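Local coordinates for protein SnoK (Streptomyces nogalater, PDB 5EPA) that is a non-heme iron carbocyclase of nogalamycin biosynthesis that binds iron and 2-oxoglutarate, at residues 140-145 and 244-249. Sequence-based numbering, arbitrary orientation.
Sequences PLNELS and DATYRP
A short two-stranded antiparallel ladder ties the segment after strand 130-133, which carries the iron ligand His133, to the chain leaving the long strand 233-242. Leu141 and Tyr247 form its non-hydrogen-bonded pair, and two backbone bonds flank them: Arg248 N gives its hydrogen to Pro140 O (2.9 Å), and Asn142 N reaches Thr246 O at 3.0 Å. That same Thr246 oxygen also receives a CA-H...O contact from Leu141, with CA 3.3 Å away.

On one side of the ladder, Asn142 lies between Thr246 and Arg248. With CG anti to its carbonyl carbon (chi1 -72°), its amide swings over the second strand: ND2 makes a weak hydrogen bond to Thr246 OG1 (3.4 Å), while OD1 rests against the aliphatic stem of Arg248, 3.3 Å from CD. The two side chains cross at about a right angle, and the amide and guanidinium planes are 32° apart. An alanine in place of Asn142 would probably leave Thr246 OG1 without this donor and the arginine methylenes freer to shift.

Two separate apolar contacts add to this. Leu141 CD1 and Leu144 CD2 both approach Ala245 CB, each at 4.5 Å; elsewhere Pro140 CB lies 4.3 Å from Tyr247 CE1, and the tyrosine hydroxyl bonds to Asp253. The side chain of Leu144 is about 7 Å from that of the iron ligand Asp135 and about 12 Å from the iron itself. This small antiparallel ladder joins the chain following strand 233-242 to a segment near the metal site, in the double-stranded beta-helix (cupin) fold of the PhyH family.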
loop_
_atom_site.group_PDB
_atom_site.type_symbol
_atom_site.label_atom_id
_atom_site.label_comp_id
_atom_site.label_asym_id
_atom_site.label_seq_id
_atom_site.Cartn_x
_atom_site.Cartn_y
_atom_site.Cartn_z
ATOM N N PRO A 140 -8.167 1.085 10.270
ATOM C CA PRO A 140 -8.876 1.175 11.561
ATOM C C PRO A 140 -8.131 2.096 12.517
ATOM O O PRO A 140 -7.762 1.702 13.637
ATOM C CB PRO A 140 -8.877 -0.265 12.039
ATOM C CG PRO A 140 -7.561 -0.807 11.523
ATOM C CD PRO A 140 -7.325 -0.130 10.196
ATOM N N LEU A 141 -7.925 3.332 12.073
ATOM C CA LEU A 141 -7.103 4.304 12.754
ATOM C C LEU A 141 -7.749 5.674 12.816
ATOM O O LEU A 141 -8.559 6.012 11.970
ATOM C CB LEU A 141 -5.766 4.465 12.053
ATOM C CG LEU A 141 -4.968 3.190 11.842
ATOM C CD1 LEU A 141 -3.744 3.526 11.044
ATOM C CD2 LEU A 141 -4.540 2.535 13.151
ATOM N N ASN A 142 -7.444 6.400 13.894
ATOM C CA ASN A 142 -7.741 7.805 13.994
ATOM C C ASN A 142 -6.475 8.515 13.710
ATOM O O ASN A 142 -5.384 7.922 13.731
ATOM C CB ASN A 142 -8.076 8.260 15.392
ATOM C CG ASN A 142 -9.407 7.772 15.840
ATOM O OD1 ASN A 142 -10.394 7.999 15.156
ATOM N ND2 ASN A 142 -9.462 7.136 17.036
ATOM N N GLU A 143 -6.615 9.808 13.473
ATOM C CA GLU A 143 -5.477 10.695 13.633
ATOM C C GLU A 143 -4.525 10.591 12.438
ATOM O O GLU A 143 -3.272 10.678 12.561
ATOM C CB GLU A 143 -4.791 10.389 14.975
ATOM C CG GLU A 143 -4.405 11.657 15.620
ATOM C CD GLU A 143 -5.598 12.502 16.018
ATOM O OE1 GLU A 143 -6.586 12.000 16.615
ATOM O OE2 GLU A 143 -5.533 13.713 15.731
ATOM N N LEU A 144 -5.121 10.406 11.256
ATOM C CA LEU A 144 -4.230 10.299 10.079
ATOM C C LEU A 144 -3.949 11.602 9.428
ATOM O O LEU A 144 -4.847 12.423 9.184
ATOM C CB LEU A 144 -4.532 9.238 8.999
ATOM C CG LEU A 144 -4.907 7.911 9.639
ATOM C CD1 LEU A 144 -5.139 6.865 8.576
ATOM C CD2 LEU A 144 -3.830 7.464 10.617
ATOM N N SER A 145 -2.676 11.742 9.096
ATOM C CA SER A 145 -2.188 12.940 8.507
ATOM C C SER A 145 -1.203 12.612 7.387
ATOM O O SER A 145 -1.469 12.914 6.230
ATOM C CB SER A 145 -1.560 13.766 9.609
ATOM O OG SER A 145 -1.049 14.970 9.102
ATOM N N ASP A 244 1.939 8.508 16.039
ATOM C CA ASP A 244 1.033 8.670 17.189
ATOM C C ASP A 244 -0.381 8.211 16.826
ATOM O O ASP A 244 -1.340 8.534 17.514
ATOM C CB ASP A 244 1.013 10.134 17.674
ATOM C CG ASP A 244 0.469 11.119 16.605
ATOM O OD1 ASP A 244 0.136 10.732 15.458
ATOM O OD2 ASP A 244 0.336 12.325 16.915
ATOM N N ALA A 245 -0.513 7.402 15.787
ATOM C CA ALA A 245 -1.812 6.817 15.425
ATOM C C ALA A 245 -2.451 5.985 16.516
ATOM O O ALA A 245 -1.760 5.294 17.265
ATOM C CB ALA A 245 -1.671 5.957 14.207
ATOM N N THR A 246 -3.775 6.090 16.624
ATOM C CA THR A 246 -4.550 5.355 17.610
ATOM C C THR A 246 -5.604 4.489 16.956
ATOM O O THR A 246 -5.930 4.682 15.762
ATOM C CB THR A 246 -5.248 6.280 18.603
ATOM O OG1 THR A 246 -6.167 7.123 17.923
ATOM C CG2 THR A 246 -4.236 7.130 19.390
ATOM N N TYR A 247 -6.149 3.537 17.735
ATOM C CA TYR A 247 -7.073 2.512 17.213
ATOM C C TYR A 247 -8.528 3.021 17.105
ATOM O O TYR A 247 -9.057 3.688 17.988
ATOM C CB TYR A 247 -7.040 1.252 18.063
ATOM C CG TYR A 247 -8.144 0.288 17.774
ATOM C CD1 TYR A 247 -8.401 -0.143 16.484
ATOM C CD2 TYR A 247 -8.963 -0.164 18.781
ATOM C CE1 TYR A 247 -9.450 -1.001 16.209
ATOM C CE2 TYR A 247 -10.002 -1.033 18.531
ATOM C CZ TYR A 247 -10.249 -1.432 17.238
ATOM O OH TYR A 247 -11.272 -2.313 17.022
ATOM N N ARG A 248 -9.102 2.784 15.937
ATOM C CA ARG A 248 -10.494 3.162 15.664
ATOM C C ARG A 248 -11.228 1.992 15.045
ATOM O O ARG A 248 -10.825 1.556 13.952
ATOM C CB ARG A 248 -10.549 4.345 14.672
ATOM C CG ARG A 248 -11.948 4.862 14.478
ATOM C CD ARG A 248 -12.031 5.845 13.326
ATOM N NE ARG A 248 -13.378 6.397 13.240
ATOM C CZ ARG A 248 -13.719 7.448 12.496
ATOM N NH1 ARG A 248 -12.836 8.040 11.679
ATOM N NH2 ARG A 248 -14.980 7.881 12.550
ATOM N N PRO A 249 -12.277 1.501 15.708
ATOM C CA PRO A 249 -12.922 0.291 15.242
ATOM C C PRO A 249 -13.478 0.436 13.850
ATOM O O PRO A 249 -13.987 1.497 13.473
ATOM C CB PRO A 249 -14.069 0.099 16.207
ATOM C CG PRO A 249 -13.578 0.695 17.453
ATOM C CD PRO A 249 -12.772 1.891 17.025
#